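Local coordinates for peptide ABC transporter, peptide-binding protein (Thermus thermophilus, PDB 2D5W) that binds oligopeptides, here a pentapeptide, and probably delivers them to an ABC transporter for uptake across the membrane, at residues A[81-86]-A[147-152]; A[267-272]-A[558-563]; A[332-337]-A[427-432]; A[512-517]-A[528-533]. One frame throughout, in Å; residues are numbered along the deposited sequence.

Contact 1: residues A[81-86]-A[147-152]; sequences LEMDIT and YDTYGP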
loop_
_atom_site.group_PDB
_atom_site.type_symbol
_atom_site.label_atom_id
_atom_site.label_comp_id
_atom_site.label_asym_id
_atom_site.label_seq_id
_atom_site.Cartn_x
_atom_site.Cartn_y
_atom_site.Cartn_z
ATOM N N LEU A 81 20.500 15.847 -3.589
ATOM C CA LEU A 81 19.639 16.138 -4.723
ATOM C C LEU A 81 18.702 17.276 -4.360
ATOM O O LEU A 81 18.074 17.253 -3.299
ATOM C CB LEU A 81 18.795 14.919 -5.110
ATOM C CG LEU A 81 17.669 15.231 -6.105
ATOM C CD1 LEU A 81 18.258 15.603 -7.461
ATOM C CD2 LEU A 81 16.745 14.032 -6.235
ATOM N N GLU A 82 18.630 18.277 -5.231
ATOM C CA GLU A 82 17.720 19.400 -5.035
ATOM C C GLU A 82 16.754 19.367 -6.208
ATOM O O GLU A 82 17.157 19.192 -7.359
ATOM C CB GLU A 82 18.472 20.735 -4.988
ATOM C CG GLU A 82 19.324 20.897 -3.736
ATOM C CD GLU A 82 19.746 22.333 -3.481
ATOM O OE1 GLU A 82 20.431 22.571 -2.463
ATOM O OE2 GLU A 82 19.395 23.220 -4.288
ATOM N N MET A 83 15.472 19.524 -5.900
ATOM C CA MET A 83 14.422 19.479 -6.904
ATOM C C MET A 83 13.513 20.702 -6.808
ATOM O O MET A 83 12.767 20.848 -5.839
ATOM C CB MET A 83 13.608 18.206 -6.693
ATOM C CG MET A 83 12.401 18.061 -7.585
ATOM S SD MET A 83 11.415 16.662 -7.052
ATOM C CE MET A 83 12.438 15.394 -7.628
ATOM N N ASP A 84 13.573 21.569 -7.816
ATOM C CA ASP A 84 12.768 22.791 -7.845
ATOM C C ASP A 84 11.386 22.558 -8.435
ATOM O O ASP A 84 11.254 22.136 -9.585
ATOM C CB ASP A 84 13.451 23.875 -8.681
ATOM C CG ASP A 84 14.778 24.326 -8.106
ATOM O OD1 ASP A 84 15.537 24.977 -8.857
ATOM O OD2 ASP A 84 15.063 24.050 -6.924
ATOM N N ILE A 85 10.362 22.865 -7.649
ATOM C CA ILE A 85 8.982 22.708 -8.084
ATOM C C ILE A 85 8.273 24.054 -8.049
ATOM O O ILE A 85 8.433 24.821 -7.100
ATOM C CB ILE A 85 8.226 21.725 -7.164
ATOM C CG1 ILE A 85 8.888 20.348 -7.242
ATOM C CG2 ILE A 85 6.749 21.661 -7.557
ATOM C CD1 ILE A 85 8.268 19.305 -6.343
ATOM N N THR A 86 7.509 24.340 -9.099
ATOM C CA THR A 86 6.740 25.574 -9.176
ATOM C C THR A 86 5.265 25.186 -9.197
ATOM O O THR A 86 4.822 24.450 -10.077
ATOM C CB THR A 86 7.060 26.376 -10.458
ATOM O OG1 THR A 86 8.456 26.699 -10.491
ATOM C CG2 THR A 86 6.253 27.667 -10.494
ATOM N N TYR A 147 15.582 6.539 -6.336
ATOM C CA TYR A 147 14.177 6.737 -6.683
ATOM C C TYR A 147 13.547 8.063 -6.272
ATOM O O TYR A 147 12.340 8.244 -6.434
ATOM C CB TYR A 147 13.345 5.594 -6.089
ATOM C CG TYR A 147 13.434 5.441 -4.576
ATOM C CD1 TYR A 147 13.159 6.509 -3.719
ATOM C CD2 TYR A 147 13.723 4.203 -4.004
ATOM C CE1 TYR A 147 13.162 6.343 -2.333
ATOM C CE2 TYR A 147 13.725 4.027 -2.622
ATOM C CZ TYR A 147 13.443 5.099 -1.792
ATOM O OH TYR A 147 13.420 4.930 -0.427
ATOM N N ASP A 148 14.338 8.998 -5.762
ATOM C CA ASP A 148 13.777 10.265 -5.301
ATOM C C ASP A 148 13.039 11.120 -6.335
ATOM O O ASP A 148 12.184 11.928 -5.964
ATOM C CB ASP A 148 14.862 11.080 -4.597
ATOM C CG ASP A 148 15.237 10.496 -3.239
ATOM O OD1 ASP A 148 16.326 10.824 -2.728
ATOM O OD2 ASP A 148 14.436 9.717 -2.673
ATOM N N THR A 149 13.346 10.948 -7.617
ATOM C CA THR A 149 12.660 11.729 -8.647
ATOM C C THR A 149 11.417 11.016 -9.173
ATOM O O THR A 149 10.679 11.574 -9.985
ATOM C CB THR A 149 13.576 12.037 -9.854
ATOM O OG1 THR A 149 13.971 10.814 -10.485
ATOM C CG2 THR A 149 14.810 12.810 -9.409
ATOM N N TYR A 150 11.187 9.789 -8.707
ATOM C CA TYR A 150 10.033 9.000 -9.144
ATOM C C TYR A 150 8.709 9.552 -8.610
ATOM O O TYR A 150 8.513 9.654 -7.400
ATOM C CB TYR A 150 10.162 7.547 -8.678
ATOM C CG TYR A 150 11.317 6.747 -9.250
ATOM C CD1 TYR A 150 11.451 5.395 -8.936
ATOM C CD2 TYR A 150 12.280 7.329 -10.079
ATOM C CE1 TYR A 150 12.505 4.639 -9.426
ATOM C CE2 TYR A 150 13.349 6.574 -10.579
ATOM C CZ TYR A 150 13.449 5.229 -10.244
ATOM O OH TYR A 150 14.487 4.459 -10.719
ATOM N N GLY A 151 7.798 9.892 -9.515
ATOM C CA GLY A 151 6.507 10.410 -9.098
ATOM C C GLY A 151 5.582 9.308 -8.611
ATOM O O GLY A 151 5.884 8.128 -8.775
ATOM N N PRO A 152 4.427 9.656 -8.030
ATOM C CA PRO A 152 3.971 11.033 -7.823
ATOM C C PRO A 152 4.662 11.769 -6.680
ATOM O O PRO A 152 5.189 11.157 -5.746
ATOM C CB PRO A 152 2.478 10.860 -7.571
ATOM C CG PRO A 152 2.424 9.547 -6.850
ATOM C CD PRO A 152 3.375 8.692 -7.657
#
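L81 and M83 lie two residues apart on strand 78-86 of a four-stranded antiparallel sheet, and both send their side chains from the same face of that sheet onto a type I beta turn, Y147 to Y150, closed by a 3.0 Å bond from Y150 N to Y147 O. L81 comes first. Its branch methyl CD2 wedges between two turn residues, 3.9 Å from D148 CB and 3.9 Å from T149 CG2. The L81 side chain runs counter to that of D148 and roughly perpendicular to that of T149. The carboxylate of D148 takes no part in this apolar contact: OD1 is held by Y145 N and by a salt bridge to R126. M83 follows, its chain fully extended to SD (chi1 175°, chi2 -171°) and then bent at chi3 (-74°), which leads the terminal methyl onto the turn. With no hydrogen bond crossing the contact, the sheet face and the loop after strand 136-141 meet through methyl groups, the CB of D148 and the turn backbone. M83 CE, the last atom of its chain, lies 3.8 Å from T149 CA and 3.9 Å from D148 O.

Contact 2: residues A[267-272]-A[558-563]; sequences IDATSS and KGLVNY
The ring of Y563 and the methyl group of A269 meet face-on in a CH-pi contact: A269 CB stands 3.7 Å from the centroid of the Y563 ring, only 16° off the ring normal. The methyl is displaced somewhat toward the rim, on the CE2 side, where A269 CB to Y563 CE2 is 3.6 Å. While its face is occupied in this way, the phenol end of the same ring makes the one hydrogen bond of the contact. Y563 OH donates to T270 O at 2.8 Å, and this carbonyl oxygen lies at the ring's edge, near its plane. At the acceptor, the approach is not along a lone pair: the donor stands 58° out of the carbonyl plane. Setting CG opposite its backbone N (chi1 -173°) carries the tyrosine toward strand 269-270. The hydrogen bond fixes where the hydroxyl end lies, while A269 CB over the face is what would oppose turning about chi2. L560 completes the cluster, its CD2 lying 4.1 Å from A269 CB, so that the alanine methyl is shared by a leucine branch and an aromatic face. D268 turns its carboxylate elsewhere, forming a salt bridge with R557 and accepting from V9 N.

Close by, S272 O accepts a hydrogen bond from a basic side chain of the bound peptide. Strand 269-270 is an outermost strand of a mixed five-stranded sheet, paired with strand 7-12; L560 and Y563 also pack on L8 and I10 of that neighbour, and Y563 on V556 of strand 544-557. The side chains of I267 and T270 pack on helix 255-264.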
loop_
_atom_site.group_PDB
_atom_site.type_symbol
_atom_site.label_atom_id
_atom_site.label_comp_id
_atom_site.label_asym_id
_atom_site.label_seq_id
_atom_site.Cartn_x
_atom_site.Cartn_y
_atom_site.Cartn_z
ATOM N N ILE A 267 -22.687 -1.195 -11.765
ATOM C CA ILE A 267 -21.353 -0.680 -11.474
ATOM C C ILE A 267 -20.603 -0.431 -12.786
ATOM O O ILE A 267 -20.451 -1.330 -13.614
ATOM C CB ILE A 267 -20.597 -1.675 -10.569
ATOM C CG1 ILE A 267 -21.287 -1.718 -9.199
ATOM C CG2 ILE A 267 -19.132 -1.279 -10.436
ATOM C CD1 ILE A 267 -20.802 -2.818 -8.284
ATOM N N ASP A 268 -20.139 0.801 -12.973
ATOM C CA ASP A 268 -19.443 1.181 -14.200
ATOM C C ASP A 268 -18.028 0.649 -14.343
ATOM O O ASP A 268 -17.591 0.328 -15.448
ATOM C CB ASP A 268 -19.401 2.703 -14.331
ATOM C CG ASP A 268 -20.780 3.322 -14.362
ATOM O OD1 ASP A 268 -21.609 2.891 -15.188
ATOM O OD2 ASP A 268 -21.038 4.247 -13.564
ATOM N N ALA A 269 -17.305 0.570 -13.231
ATOM C CA ALA A 269 -15.928 0.098 -13.258
ATOM C C ALA A 269 -15.539 -0.436 -11.897
ATOM O O ALA A 269 -16.151 -0.090 -10.891
ATOM C CB ALA A 269 -14.992 1.242 -13.646
ATOM N N THR A 270 -14.518 -1.282 -11.863
ATOM C CA THR A 270 -14.066 -1.820 -10.594
ATOM C C THR A 270 -12.749 -1.190 -10.160
ATOM O O THR A 270 -11.942 -0.734 -10.973
ATOM C CB THR A 270 -13.915 -3.350 -10.642
ATOM O OG1 THR A 270 -13.079 -3.719 -11.744
ATOM C CG2 THR A 270 -15.281 -4.014 -10.785
ATOM N N SER A 271 -12.570 -1.157 -8.847
ATOM C CA SER A 271 -11.394 -0.611 -8.188
ATOM C C SER A 271 -10.239 -1.603 -8.276
ATOM O O SER A 271 -10.427 -2.759 -8.659
ATOM C CB SER A 271 -11.752 -0.365 -6.715
ATOM O OG SER A 271 -10.619 -0.128 -5.893
ATOM N N SER A 272 -9.041 -1.151 -7.921
ATOM C CA SER A 272 -7.888 -2.038 -7.888
ATOM C C SER A 272 -8.079 -2.958 -6.672
ATOM O O SER A 272 -7.389 -3.965 -6.535
ATOM C CB SER A 272 -6.586 -1.244 -7.742
ATOM O OG SER A 272 -6.511 -0.585 -6.487
ATOM N N LYS A 558 -18.569 -0.617 -21.316
ATOM C CA LYS A 558 -18.262 -0.105 -22.640
ATOM C C LYS A 558 -18.716 1.344 -22.709
ATOM O O LYS A 558 -19.761 1.707 -22.168
ATOM C CB LYS A 558 -18.946 -0.962 -23.707
ATOM C CG LYS A 558 -18.332 -2.356 -23.788
ATOM C CD LYS A 558 -18.981 -3.237 -24.831
ATOM C CE LYS A 558 -18.270 -4.580 -24.908
ATOM N NZ LYS A 558 -16.860 -4.467 -25.392
ATOM N N GLY A 559 -17.902 2.179 -23.343
ATOM C CA GLY A 559 -18.232 3.588 -23.457
ATOM C C GLY A 559 -17.439 4.466 -22.500
ATOM O O GLY A 559 -17.301 5.665 -22.731
ATOM N N LEU A 560 -16.919 3.879 -21.425
ATOM C CA LEU A 560 -16.136 4.637 -20.451
ATOM C C LEU A 560 -14.688 4.675 -20.910
ATOM O O LEU A 560 -14.066 3.632 -21.086
ATOM C CB LEU A 560 -16.207 3.981 -19.066
ATOM C CG LEU A 560 -15.516 4.772 -17.945
ATOM C CD1 LEU A 560 -16.317 6.032 -17.640
ATOM C CD2 LEU A 560 -15.399 3.914 -16.694
ATOM N N VAL A 561 -14.145 5.870 -21.110
ATOM C CA VAL A 561 -12.762 5.975 -21.550
ATOM C C VAL A 561 -11.835 6.636 -20.543
ATOM O O VAL A 561 -12.262 7.419 -19.681
ATOM C CB VAL A 561 -12.635 6.726 -22.902
ATOM C CG1 VAL A 561 -13.265 5.900 -24.012
ATOM C CG2 VAL A 561 -13.281 8.094 -22.807
ATOM N N ASN A 562 -10.561 6.283 -20.679
ATOM C CA ASN A 562 -9.465 6.774 -19.861
ATOM C C ASN A 562 -9.385 6.220 -18.440
ATOM O O ASN A 562 -8.559 6.664 -17.643
ATOM C CB ASN A 562 -9.454 8.306 -19.874
ATOM C CG ASN A 562 -9.292 8.857 -21.280
ATOM O OD1 ASN A 562 -8.634 8.242 -22.121
ATOM N ND2 ASN A 562 -9.886 10.016 -21.541
ATOM N N TYR A 563 -10.240 5.245 -18.133
ATOM C CA TYR A 563 -10.209 4.577 -16.830
ATOM C C TYR A 563 -9.238 3.436 -17.120
ATOM O O TYR A 563 -9.645 2.305 -17.398
ATOM C CB TYR A 563 -11.588 4.017 -16.471
ATOM C CG TYR A 563 -11.666 3.470 -15.061
ATOM C CD1 TYR A 563 -11.993 4.299 -13.989
ATOM C CD2 TYR A 563 -11.365 2.135 -14.792
ATOM C CE1 TYR A 563 -12.019 3.814 -12.681
ATOM C CE2 TYR A 563 -11.386 1.639 -13.489
ATOM C CZ TYR A 563 -11.711 2.483 -12.440
ATOM O OH TYR A 563 -11.717 2.002 -11.151
#

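Contact 3: residues A[332-337]-A[427-432]; sequences LHALNR and EDLKKI
The turn between helices 325-333 and 337-345, with N336 as N-cap of the second helix and centre of an inverse gamma turn, packs on the C-terminal part of helix 416-431. The apolar half of the contact centres on A334, whose CB is 3.5 Å from I432 CD1 and 3.8 Å from L429 CD2. I432 reaches it because a chi1 of 59° tucks CG1 over the backbone, with CD1 extended beyond. L335 starts away from the helix, but its CD2 swings round to L429 CD1 at 4.2 Å, the two leucines crossing obliquely. L374, from helix 374-383, touches both A334 and I432.

The polar half contains no direct hydrogen bond; two waters span it instead. One donates to A334 O and to D428 OD1 and accepts from N336 N, so that a single molecule satisfies two backbone groups of the turn. D428 OD1 accepts from both waters. The N-cap bond, N336 OD1 accepting from G339 N, fixes the amide with ND2 turned to the second water. That water closes the link, accepting from N336 ND2 at 2.9 Å and donating to D428 OD1 at 2.7 Å.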
loop_
_atom_site.group_PDB
_atom_site.type_symbol
_atom_site.label_atom_id
_atom_site.label_comp_id
_atom_site.label_asym_id
_atom_site.label_seq_id
_atom_site.Cartn_x
_atom_site.Cartn_y
_atom_site.Cartn_z
ATOM N N LEU A 332 6.282 -23.138 5.499
ATOM C CA LEU A 332 6.232 -22.942 4.054
ATOM C C LEU A 332 6.242 -24.268 3.294
ATOM O O LEU A 332 5.558 -24.408 2.277
ATOM C CB LEU A 332 7.382 -22.040 3.584
ATOM C CG LEU A 332 7.254 -21.520 2.143
ATOM C CD1 LEU A 332 5.896 -20.848 1.947
ATOM C CD2 LEU A 332 8.384 -20.546 1.837
ATOM N N HIS A 333 7.016 -25.239 3.778
ATOM C CA HIS A 333 7.065 -26.555 3.136
ATOM C C HIS A 333 5.704 -27.246 3.236
ATOM O O HIS A 333 5.406 -28.162 2.464
ATOM C CB HIS A 333 8.118 -27.459 3.796
ATOM C CG HIS A 333 9.512 -27.259 3.282
ATOM N ND1 HIS A 333 9.838 -27.353 1.947
ATOM C CD2 HIS A 333 10.675 -27.029 3.937
ATOM C CE1 HIS A 333 11.143 -27.191 1.801
ATOM N NE2 HIS A 333 11.673 -26.994 2.994
ATOM N N ALA A 334 4.883 -26.812 4.191
ATOM C CA ALA A 334 3.559 -27.396 4.384
ATOM C C ALA A 334 2.463 -26.658 3.617
ATOM O O ALA A 334 1.306 -27.068 3.644
ATOM C CB ALA A 334 3.221 -27.436 5.868
ATOM N N LEU A 335 2.822 -25.562 2.953
ATOM C CA LEU A 335 1.856 -24.797 2.167
ATOM C C LEU A 335 1.996 -25.229 0.712
ATOM O O LEU A 335 3.026 -24.990 0.081
ATOM C CB LEU A 335 2.123 -23.293 2.293
ATOM C CG LEU A 335 2.137 -22.712 3.711
ATOM C CD1 LEU A 335 2.194 -21.192 3.632
ATOM C CD2 LEU A 335 0.895 -23.148 4.477
ATOM N N ASN A 336 0.968 -25.880 0.176
ATOM C CA ASN A 336 1.025 -26.338 -1.203
ATOM C C ASN A 336 0.684 -25.183 -2.131
ATOM O O ASN A 336 -0.387 -25.138 -2.739
ATOM C CB ASN A 336 0.056 -27.498 -1.423
ATOM C CG ASN A 336 0.238 -28.146 -2.773
ATOM O OD1 ASN A 336 1.100 -27.742 -3.556
ATOM N ND2 ASN A 336 -0.569 -29.161 -3.055
ATOM N N ARG A 337 1.622 -24.248 -2.237
ATOM C CA ARG A 337 1.439 -23.061 -3.058
ATOM C C ARG A 337 1.287 -23.360 -4.542
ATOM O O ARG A 337 0.434 -22.777 -5.212
ATOM C CB ARG A 337 2.602 -22.092 -2.824
ATOM C CG ARG A 337 2.697 -21.604 -1.383
ATOM C CD ARG A 337 3.923 -20.739 -1.175
ATOM N NE ARG A 337 5.150 -21.507 -1.360
ATOM C CZ ARG A 337 6.330 -20.975 -1.658
ATOM N NH1 ARG A 337 7.389 -21.755 -1.809
ATOM N NH2 ARG A 337 6.455 -19.664 -1.813
ATOM N N GLU A 427 -5.844 -27.731 5.840
ATOM C CA GLU A 427 -5.985 -29.171 5.678
ATOM C C GLU A 427 -4.625 -29.865 5.690
ATOM O O GLU A 427 -4.466 -30.926 6.293
ATOM C CB GLU A 427 -6.731 -29.479 4.380
ATOM C CG GLU A 427 -7.154 -30.930 4.242
ATOM C CD GLU A 427 -8.122 -31.145 3.097
ATOM O OE1 GLU A 427 -9.190 -30.498 3.097
ATOM O OE2 GLU A 427 -7.818 -31.961 2.202
ATOM N N ASP A 428 -3.637 -29.266 5.032
ATOM C CA ASP A 428 -2.298 -29.846 4.994
ATOM C C ASP A 428 -1.538 -29.605 6.293
ATOM O O ASP A 428 -0.824 -30.484 6.775
ATOM C CB ASP A 428 -1.510 -29.280 3.812
ATOM C CG ASP A 428 -1.920 -29.904 2.491
ATOM O OD1 ASP A 428 -1.943 -29.182 1.472
ATOM O OD2 ASP A 428 -2.211 -31.122 2.471
ATOM N N LEU A 429 -1.689 -28.413 6.860
ATOM C CA LEU A 429 -1.018 -28.093 8.112
ATOM C C LEU A 429 -1.460 -29.065 9.205
ATOM O O LEU A 429 -0.651 -29.500 10.029
ATOM C CB LEU A 429 -1.326 -26.648 8.521
ATOM C CG LEU A 429 -0.609 -25.577 7.691
ATOM C CD1 LEU A 429 -1.264 -24.226 7.902
ATOM C CD2 LEU A 429 0.861 -25.527 8.087
ATOM N N LYS A 430 -2.738 -29.425 9.198
ATOM C CA LYS A 430 -3.258 -30.348 10.199
ATOM C C LYS A 430 -2.586 -31.718 10.101
ATOM O O LYS A 430 -2.359 -32.371 11.118
ATOM C CB LYS A 430 -4.774 -30.497 10.044
ATOM C CG LYS A 430 -5.408 -31.412 11.082
ATOM C CD LYS A 430 -6.919 -31.494 10.922
ATOM C CE LYS A 430 -7.589 -30.157 11.193
ATOM N NZ LYS A 430 -9.072 -30.258 11.092
ATOM N N LYS A 431 -2.259 -32.148 8.886
ATOM C CA LYS A 431 -1.616 -33.444 8.689
ATOM C C LYS A 431 -0.296 -33.554 9.441
ATOM O O LYS A 431 0.083 -34.644 9.873
ATOM C CB LYS A 431 -1.381 -33.709 7.199
ATOM C CG LYS A 431 -2.664 -33.831 6.391
ATOM C CD LYS A 431 -2.379 -34.170 4.938
ATOM C CE LYS A 431 -3.667 -34.253 4.135
ATOM N NZ LYS A 431 -3.415 -34.634 2.718
ATOM N N ILE A 432 0.412 -32.436 9.593
ATOM C CA ILE A 432 1.682 -32.459 10.313
ATOM C C ILE A 432 1.562 -31.943 11.746
ATOM O O ILE A 432 2.567 -31.734 12.424
ATOM C CB ILE A 432 2.783 -31.662 9.577
ATOM C CG1 ILE A 432 2.353 -30.206 9.387
ATOM C CG2 ILE A 432 3.092 -32.331 8.249
ATOM C CD1 ILE A 432 3.442 -29.316 8.827
HETATM O O HOH W 1 -0.980 -26.665 1.957
HETATM O O HOH W 2 -2.327 -30.174 -1.021
#

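Contact 4: residues A[512-517]-A[528-533]; sequences DRLTSQ and KQLFWR
L514 and L530 face each other at the centre of an antiparallel helix hairpin formed by helices 509-518 and 524-541, whose short segments run at 157° with 8.7 Å between their axes. The path of L514 gives the packing. Its CB lies 4.2 Å from L530 O, over the backbone of the partner helix. CG then turns opposite the carbonyl carbon (chi1 -69°) and the two methyls part: CD1 goes to R533, 4.0 Å from its CB, and CD2 meets L530 CD2 at 3.9 Å. The two leucines cross at a slant rather than lying alongside. Farther out, L514 also touches I537, one turn beyond R533.

T515 and F531 lie on the flank, the methyl CG2 of T515 approaching CE1 of the ring obliquely at 4.4 Å. The hydroxyl of T515 is bonded within its own helix to F511 O and also to Q480. No hydrogen bond crosses between the segments; the touching pairs are van der Waals contacts. Toward the more exposed side Q517, extended beyond CG, runs roughly perpendicular to L530, and its NE2 stands 3.7 Å from L530 CD1.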
loop_
_atom_site.group_PDB
_atom_site.type_symbol
_atom_site.label_atom_id
_atom_site.label_comp_id
_atom_site.label_asym_id
_atom_site.label_seq_id
_atom_site.Cartn_x
_atom_site.Cartn_y
_atom_site.Cartn_z
ATOM N N ASP A 512 20.245 -5.342 6.044
ATOM C CA ASP A 512 20.180 -3.891 6.207
ATOM C C ASP A 512 21.340 -3.199 5.502
ATOM O O ASP A 512 21.163 -2.152 4.882
ATOM C CB ASP A 512 20.187 -3.504 7.691
ATOM C CG ASP A 512 18.882 -3.837 8.392
ATOM O OD1 ASP A 512 17.945 -4.316 7.720
ATOM O OD2 ASP A 512 18.787 -3.618 9.616
ATOM N N ARG A 513 22.528 -3.785 5.592
ATOM C CA ARG A 513 23.698 -3.197 4.954
ATOM C C ARG A 513 23.558 -3.182 3.436
ATOM O O ARG A 513 23.814 -2.168 2.785
ATOM C CB ARG A 513 24.955 -3.976 5.343
ATOM C CG ARG A 513 26.250 -3.284 4.964
ATOM C CD ARG A 513 27.468 -4.101 5.374
ATOM N NE ARG A 513 27.445 -4.462 6.790
ATOM C CZ ARG A 513 26.822 -5.529 7.283
ATOM N NH1 ARG A 513 26.851 -5.775 8.586
ATOM N NH2 ARG A 513 26.180 -6.361 6.473
ATOM N N LEU A 514 23.149 -4.313 2.873
ATOM C CA LEU A 514 22.989 -4.437 1.431
ATOM C C LEU A 514 21.939 -3.488 0.867
ATOM O O LEU A 514 22.192 -2.794 -0.117
ATOM C CB LEU A 514 22.631 -5.879 1.067
ATOM C CG LEU A 514 23.748 -6.910 1.264
ATOM C CD1 LEU A 514 23.150 -8.310 1.247
ATOM C CD2 LEU A 514 24.805 -6.758 0.179
ATOM N N THR A 515 20.763 -3.458 1.491
ATOM C CA THR A 515 19.685 -2.595 1.019
ATOM C C THR A 515 19.972 -1.112 1.243
ATOM O O THR A 515 19.599 -0.280 0.417
ATOM C CB THR A 515 18.328 -2.976 1.673
ATOM O OG1 THR A 515 18.460 -2.996 3.099
ATOM C CG2 THR A 515 17.871 -4.351 1.191
ATOM N N SER A 516 20.634 -0.779 2.347
ATOM C CA SER A 516 20.968 0.615 2.618
ATOM C C SER A 516 21.959 1.124 1.579
ATOM O O SER A 516 21.917 2.288 1.190
ATOM C CB SER A 516 21.562 0.772 4.019
ATOM O OG SER A 516 20.594 0.480 5.010
ATOM N N GLN A 517 22.858 0.256 1.125
ATOM C CA GLN A 517 23.824 0.664 0.116
ATOM C C GLN A 517 23.163 0.700 -1.258
ATOM O O GLN A 517 23.398 1.610 -2.052
ATOM C CB GLN A 517 25.007 -0.303 0.069
ATOM C CG GLN A 517 26.111 0.176 -0.860
ATOM C CD GLN A 517 27.234 -0.827 -1.019
ATOM O OE1 GLN A 517 27.666 -1.456 -0.052
ATOM N NE2 GLN A 517 27.725 -0.970 -2.242
ATOM N N LYS A 528 20.977 -3.695 -8.781
ATOM C CA LYS A 528 20.322 -4.991 -8.905
ATOM C C LYS A 528 21.147 -6.082 -8.212
ATOM O O LYS A 528 20.594 -6.929 -7.512
ATOM C CB LYS A 528 20.122 -5.345 -10.383
ATOM C CG LYS A 528 19.381 -6.658 -10.619
ATOM C CD LYS A 528 19.327 -7.018 -12.101
ATOM C CE LYS A 528 18.613 -5.955 -12.919
ATOM N NZ LYS A 528 18.564 -6.321 -14.364
ATOM N N GLN A 529 22.464 -6.059 -8.399
ATOM C CA GLN A 529 23.328 -7.062 -7.775
ATOM C C GLN A 529 23.160 -7.068 -6.258
ATOM O O GLN A 529 23.069 -8.127 -5.642
ATOM C CB GLN A 529 24.800 -6.800 -8.117
ATOM C CG GLN A 529 25.108 -6.769 -9.604
ATOM C CD GLN A 529 26.586 -6.568 -9.892
ATOM O OE1 GLN A 529 27.263 -5.786 -9.221
ATOM N NE2 GLN A 529 27.091 -7.263 -10.904
ATOM N N LEU A 530 23.123 -5.883 -5.659
ATOM C CA LEU A 530 22.967 -5.772 -4.215
ATOM C C LEU A 530 21.596 -6.268 -3.767
ATOM O O LEU A 530 21.487 -6.995 -2.781
ATOM C CB LEU A 530 23.190 -4.322 -3.777
ATOM C CG LEU A 530 24.629 -3.834 -3.979
ATOM C CD1 LEU A 530 24.702 -2.325 -3.811
ATOM C CD2 LEU A 530 25.546 -4.534 -2.991
ATOM N N PHE A 531 20.549 -5.879 -4.490
ATOM C CA PHE A 531 19.205 -6.327 -4.145
ATOM C C PHE A 531 19.066 -7.840 -4.326
ATOM O O PHE A 531 18.309 -8.488 -3.601
ATOM C CB PHE A 531 18.165 -5.596 -4.995
ATOM C CG PHE A 531 17.599 -4.368 -4.336
ATOM C CD1 PHE A 531 16.640 -4.481 -3.332
ATOM C CD2 PHE A 531 18.026 -3.098 -4.715
ATOM C CE1 PHE A 531 16.112 -3.346 -2.717
ATOM C CE2 PHE A 531 17.503 -1.956 -4.105
ATOM C CZ PHE A 531 16.545 -2.082 -3.105
ATOM N N TRP A 532 19.792 -8.406 -5.288
ATOM C CA TRP A 532 19.727 -9.846 -5.511
ATOM C C TRP A 532 20.339 -10.579 -4.327
ATOM O O TRP A 532 19.810 -11.597 -3.879
ATOM C CB TRP A 532 20.442 -10.219 -6.815
ATOM C CG TRP A 532 19.543 -10.124 -8.014
ATOM C CD1 TRP A 532 18.484 -9.272 -8.181
ATOM C CD2 TRP A 532 19.615 -10.911 -9.209
ATOM N NE1 TRP A 532 17.892 -9.486 -9.401
ATOM C CE2 TRP A 532 18.568 -10.484 -10.054
ATOM C CE3 TRP A 532 20.463 -11.938 -9.648
ATOM C CZ2 TRP A 532 18.343 -11.048 -11.314
ATOM C CZ3 TRP A 532 20.239 -12.500 -10.903
ATOM C CH2 TRP A 532 19.186 -12.053 -11.719
ATOM N N ARG A 533 21.442 -10.055 -3.804
ATOM C CA ARG A 533 22.086 -10.673 -2.654
ATOM C C ARG A 533 21.161 -10.555 -1.445
ATOM O O ARG A 533 21.041 -11.488 -0.655
ATOM C CB ARG A 533 23.435 -10.002 -2.370
ATOM C CG ARG A 533 24.293 -9.802 -3.619
ATOM C CD ARG A 533 24.227 -11.009 -4.548
ATOM N NE ARG A 533 24.539 -10.652 -5.930
ATOM C CZ ARG A 533 24.345 -11.457 -6.970
ATOM N NH1 ARG A 533 24.658 -11.050 -8.194
ATOM N NH2 ARG A 533 23.832 -12.667 -6.791
#

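From the N terminus, contact 1 is the first to close, returning the chain after 60 intervening residues to the face of strand 78-86. Contact 2 opens later, at residues 267-272, and closes only at 558-563; within that long excursion contacts 3 and 4 both open and close, one after the other, and no contact crosses another. Contact 2 thus joins the edge of the five-stranded sheet to the chain just after strand 544-557. Contact 3 ties helix ends together, and contact 4 is a local hairpin. None touches another: contacts 1 and 4 come nearest, about 7 Å between nearest atoms, whereas the centres of contacts 1 and 3 lie 46 Å apart.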